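Pullulanase (Klebsiella oxytoca, PDB 2YOC) hydrolyses the alpha-1,6-glucosidic linkages of pullulan and related branched alpha-glucans as an endo-acting debranching enzyme handled by a type 2 secretion system. Local coordinates at residues T302-A313 against L340-V351. Residues are numbered along the deposited sequence; the frame is centred on the assembly and turned at random.
Sequences TAQQVDVVVYSA and LKGAFYRYAMTV
Val-306 and Met-349, a non-hydrogen-bonded pair, run alongside each other off the same face of the sheet, so that the two branches of the valine meet neighbouring atoms of the selenomethionine: CG1 lies 4.0 Å from SE of Met-349. Bends at chi2 and chi3 turn Met-349 CE back toward the partner segment, 3.6 Å from Ala-303 CB. On the same face Tyr-347 and Tyr-345 pack beside Val-308, and both hydroxyls bond to Asp-366. Farther along, Val-310 CG1 sits against the side chains at the two ends of the type II turn 340-343, 3.8 Å from Ala-343 CB and near Leu-340 CD2.

The other face is filled differently. Val-309 CG2 fits against Ala-348 CB (3.7 Å), a diagonal contact past the hydrogen-bonded partner Arg-346. The guanidinium of Arg-346 swings across the end of the Tyr-311 ring, their planes 73° apart; Glu-363 OE1 forms a salt bridge with Arg-346 NE and a hydrogen bond with Tyr-311 OH, so one oxygen ties the two groups together. Phe-344 CD2 reaches beyond the strand end to Ser-312 O, 3.6 Å away.

The strand axes run at 157°, joined by backbone bonds at alternate pairs from Tyr-311/Phe-344 to Gln-305/Thr-350. There Thr-350 O accepts from both Gln-304 N (2.6 Å) and Gln-305 N (3.2 Å), the signature of a classic beta bulge in this antiparallel sheet of the beta-sandwich carbohydrate-binding module 48.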
loop_
_atom_site.group_PDB
_atom_site.type_symbol
_atom_site.label_atom_id
_atom_site.label_comp_id
_atom_site.label_asym_id
_atom_site.label_seq_id
_atom_site.Cartn_x
_atom_site.Cartn_y
_atom_site.Cartn_z
ATOM N N THR B 302 18.441 -51.399 15.365
ATOM C CA THR B 302 18.233 -51.646 16.786
ATOM C C THR B 302 17.836 -53.079 17.109
ATOM O O THR B 302 17.976 -53.489 18.267
ATOM C CB THR B 302 17.265 -50.635 17.385
ATOM O OG1 THR B 302 15.927 -50.893 16.941
ATOM C CG2 THR B 302 17.694 -49.211 17.121
ATOM N N ALA B 303 17.302 -53.817 16.113
ATOM C CA ALA B 303 16.816 -55.178 16.291
ATOM C C ALA B 303 17.877 -56.052 16.903
ATOM O O ALA B 303 19.053 -55.940 16.542
ATOM C CB ALA B 303 16.344 -55.772 14.979
ATOM N N GLN B 304 17.469 -56.836 17.910
ATOM C CA GLN B 304 18.306 -57.781 18.624
ATOM C C GLN B 304 18.496 -59.033 17.783
ATOM O O GLN B 304 19.571 -59.622 17.802
ATOM C CB GLN B 304 17.691 -58.091 19.982
ATOM C CG GLN B 304 18.118 -57.075 21.019
ATOM C CD GLN B 304 17.439 -57.275 22.338
ATOM O OE1 GLN B 304 17.223 -58.411 22.809
ATOM N NE2 GLN B 304 17.151 -56.160 22.992
ATOM N N GLN B 305 17.454 -59.393 17.010
ATOM C CA GLN B 305 17.421 -60.518 16.069
ATOM C C GLN B 305 16.396 -60.274 14.932
ATOM O O GLN B 305 15.363 -59.634 15.154
ATOM C CB GLN B 305 17.146 -61.851 16.782
ATOM C CG GLN B 305 17.535 -63.085 15.964
ATOM C CD GLN B 305 18.982 -63.097 15.507
ATOM O OE1 GLN B 305 19.925 -62.889 16.303
ATOM N NE2 GLN B 305 19.180 -63.330 14.204
ATOM N N VAL B 306 16.723 -60.754 13.715
ATOM C CA VAL B 306 15.874 -60.742 12.525
ATOM C C VAL B 306 16.059 -62.086 11.822
ATOM O O VAL B 306 17.199 -62.507 11.634
ATOM C CB VAL B 306 16.143 -59.567 11.539
ATOM C CG1 VAL B 306 15.041 -59.482 10.476
ATOM C CG2 VAL B 306 16.292 -58.237 12.257
ATOM N N ASP B 307 14.943 -62.744 11.432
ATOM C CA ASP B 307 14.917 -64.025 10.690
ATOM C C ASP B 307 13.955 -63.897 9.493
ATOM O O ASP B 307 12.921 -63.233 9.620
ATOM C CB ASP B 307 14.393 -65.191 11.570
ATOM C CG ASP B 307 15.196 -65.614 12.796
ATOM O OD1 ASP B 307 16.255 -65.001 13.061
ATOM O OD2 ASP B 307 14.753 -66.552 13.504
ATOM N N VAL B 308 14.257 -64.540 8.354
ATOM C CA VAL B 308 13.316 -64.553 7.235
ATOM C C VAL B 308 12.475 -65.789 7.499
ATOM O O VAL B 308 13.029 -66.860 7.753
ATOM C CB VAL B 308 13.944 -64.640 5.818
ATOM C CG1 VAL B 308 12.917 -64.269 4.743
ATOM C CG2 VAL B 308 15.188 -63.778 5.685
ATOM N N VAL B 309 11.156 -65.646 7.472
ATOM C CA VAL B 309 10.253 -66.786 7.661
ATOM C C VAL B 309 9.661 -66.978 6.292
ATOM O O VAL B 309 9.119 -66.017 5.745
ATOM C CB VAL B 309 9.151 -66.538 8.734
ATOM C CG1 VAL B 309 8.338 -67.798 8.991
ATOM C CG2 VAL B 309 9.751 -66.015 10.030
ATOM N N VAL B 310 9.814 -68.163 5.717
ATOM C CA VAL B 310 9.317 -68.450 4.374
ATOM C C VAL B 310 8.087 -69.353 4.489
ATOM O O VAL B 310 8.120 -70.377 5.180
ATOM C CB VAL B 310 10.427 -69.042 3.452
ATOM C CG1 VAL B 310 9.921 -69.299 2.039
ATOM C CG2 VAL B 310 11.660 -68.145 3.421
ATOM N N TYR B 311 7.002 -68.939 3.812
ATOM C CA TYR B 311 5.718 -69.618 3.814
ATOM C C TYR B 311 5.303 -70.202 2.487
ATOM O O TYR B 311 5.554 -69.618 1.425
ATOM C CB TYR B 311 4.620 -68.650 4.249
ATOM C CG TYR B 311 4.695 -68.238 5.695
ATOM C CD1 TYR B 311 4.097 -69.001 6.685
ATOM C CD2 TYR B 311 5.331 -67.064 6.072
ATOM C CE1 TYR B 311 4.110 -68.594 8.013
ATOM C CE2 TYR B 311 5.378 -66.662 7.402
ATOM C CZ TYR B 311 4.769 -67.433 8.371
ATOM O OH TYR B 311 4.812 -67.065 9.695
ATOM N N SER B 312 4.530 -71.299 2.574
ATOM C CA SER B 312 3.912 -71.971 1.437
ATOM C C SER B 312 2.767 -71.090 0.965
ATOM O O SER B 312 2.496 -70.056 1.591
ATOM C CB SER B 312 3.355 -73.327 1.874
ATOM O OG SER B 312 2.385 -73.233 2.911
ATOM N N ALA B 313 2.054 -71.525 -0.082
ATOM C CA ALA B 313 0.873 -70.810 -0.563
ATOM C C ALA B 313 -0.257 -70.943 0.467
ATOM O O ALA B 313 -1.090 -70.043 0.588
ATOM C CB ALA B 313 0.430 -71.388 -1.886
ATOM N N LEU B 340 12.968 -69.611 -4.614
ATOM C CA LEU B 340 12.077 -68.812 -3.790
ATOM C C LEU B 340 11.184 -67.844 -4.564
ATOM O O LEU B 340 10.311 -67.221 -3.959
ATOM C CB LEU B 340 12.854 -68.114 -2.661
ATOM C CG LEU B 340 13.629 -69.043 -1.731
ATOM C CD1 LEU B 340 14.701 -68.308 -1.002
ATOM C CD2 LEU B 340 12.724 -69.722 -0.746
ATOM N N LYS B 341 11.350 -67.726 -5.886
ATOM C CA LYS B 341 10.471 -66.833 -6.665
ATOM C C LYS B 341 8.999 -67.225 -6.415
ATOM O O LYS B 341 8.604 -68.369 -6.697
ATOM C CB LYS B 341 10.807 -66.895 -8.167
ATOM C CG LYS B 341 9.903 -66.091 -9.093
ATOM C CD LYS B 341 10.153 -66.466 -10.563
ATOM C CE LYS B 341 9.587 -65.501 -11.593
ATOM N NZ LYS B 341 9.402 -66.175 -12.920
ATOM N N GLY B 342 8.236 -66.293 -5.832
ATOM C CA GLY B 342 6.822 -66.502 -5.531
ATOM C C GLY B 342 6.520 -66.919 -4.106
ATOM O O GLY B 342 5.349 -66.938 -3.711
ATOM N N ALA B 343 7.551 -67.258 -3.322
ATOM C CA ALA B 343 7.329 -67.634 -1.927
ATOM C C ALA B 343 6.874 -66.429 -1.097
ATOM O O ALA B 343 7.229 -65.267 -1.388
ATOM C CB ALA B 343 8.589 -68.233 -1.307
ATOM N N PHE B 344 6.065 -66.732 -0.067
ATOM C CA PHE B 344 5.559 -65.748 0.866
ATOM C C PHE B 344 6.532 -65.642 2.016
ATOM O O PHE B 344 7.239 -66.603 2.318
ATOM C CB PHE B 344 4.141 -66.102 1.322
ATOM C CG PHE B 344 3.114 -65.935 0.230
ATOM C CD1 PHE B 344 2.680 -64.669 -0.153
ATOM C CD2 PHE B 344 2.556 -67.042 -0.393
ATOM C CE1 PHE B 344 1.727 -64.518 -1.159
ATOM C CE2 PHE B 344 1.577 -66.893 -1.374
ATOM C CZ PHE B 344 1.185 -65.632 -1.766
ATOM N N TYR B 345 6.614 -64.467 2.628
ATOM C CA TYR B 345 7.550 -64.250 3.718
ATOM C C TYR B 345 7.162 -63.081 4.577
ATOM O O TYR B 345 6.405 -62.185 4.159
ATOM C CB TYR B 345 8.998 -64.052 3.178
ATOM C CG TYR B 345 9.244 -62.716 2.518
ATOM C CD1 TYR B 345 8.784 -62.459 1.233
ATOM C CD2 TYR B 345 9.965 -61.712 3.170
ATOM C CE1 TYR B 345 9.012 -61.230 0.617
ATOM C CE2 TYR B 345 10.181 -60.468 2.576
ATOM C CZ TYR B 345 9.693 -60.227 1.302
ATOM O OH TYR B 345 9.878 -58.997 0.709
ATOM N N ARG B 346 7.762 -63.065 5.764
ATOM C CA ARG B 346 7.689 -62.002 6.746
ATOM C C ARG B 346 9.006 -62.066 7.506
ATOM O O ARG B 346 9.661 -63.112 7.510
ATOM C CB ARG B 346 6.520 -62.239 7.708
ATOM C CG ARG B 346 5.152 -62.051 7.080
ATOM C CD ARG B 346 4.091 -61.876 8.116
ATOM N NE ARG B 346 3.924 -63.076 8.930
ATOM C CZ ARG B 346 2.756 -63.644 9.181
ATOM N NH1 ARG B 346 1.641 -63.138 8.668
ATOM N NH2 ARG B 346 2.688 -64.712 9.962
ATOM N N TYR B 347 9.398 -60.966 8.134
ATOM C CA TYR B 347 10.602 -60.909 8.957
ATOM C C TYR B 347 10.165 -61.081 10.374
ATOM O O TYR B 347 9.273 -60.364 10.814
ATOM C CB TYR B 347 11.330 -59.552 8.822
ATOM C CG TYR B 347 11.852 -59.292 7.432
ATOM C CD1 TYR B 347 12.772 -60.152 6.842
ATOM C CD2 TYR B 347 11.390 -58.213 6.683
ATOM C CE1 TYR B 347 13.228 -59.941 5.547
ATOM C CE2 TYR B 347 11.847 -57.987 5.385
ATOM C CZ TYR B 347 12.782 -58.845 4.831
ATOM O OH TYR B 347 13.262 -58.644 3.564
ATOM N N ALA B 348 10.767 -62.040 11.090
ATOM C CA ALA B 348 10.471 -62.258 12.500
ATOM C C ALA B 348 11.453 -61.396 13.297
ATOM O O ALA B 348 12.670 -61.657 13.301
ATOM C CB ALA B 348 10.631 -63.712 12.853
HETATM N N MSE B 349 10.922 -60.303 13.893
HETATM C CA MSE B 349 11.693 -59.329 14.645
HETATM C C MSE B 349 11.817 -59.681 16.122
HETATM O O MSE B 349 10.931 -60.310 16.710
HETATM C CB MSE B 349 11.002 -57.972 14.578
HETATM C CG MSE B 349 10.652 -57.504 13.179
HETATM SE SE MSE B 349 12.205 -57.116 12.090
HETATM C CE MSE B 349 13.123 -55.796 13.302
ATOM N N THR B 350 12.916 -59.215 16.721
ATOM C CA THR B 350 13.208 -59.225 18.147
ATOM C C THR B 350 13.785 -57.831 18.344
ATOM O O THR B 350 14.941 -57.584 17.973
ATOM C CB THR B 350 14.128 -60.337 18.557
ATOM O OG1 THR B 350 13.480 -61.568 18.254
ATOM C CG2 THR B 350 14.440 -60.276 20.015
ATOM N N VAL B 351 12.940 -56.898 18.829
ATOM C CA VAL B 351 13.318 -55.506 18.922
ATOM C C VAL B 351 12.644 -54.745 20.081
ATOM O O VAL B 351 11.461 -54.927 20.354
ATOM C CB VAL B 351 13.100 -54.838 17.527
ATOM C CG1 VAL B 351 11.654 -54.982 17.038
ATOM C CG2 VAL B 351 13.591 -53.391 17.482
#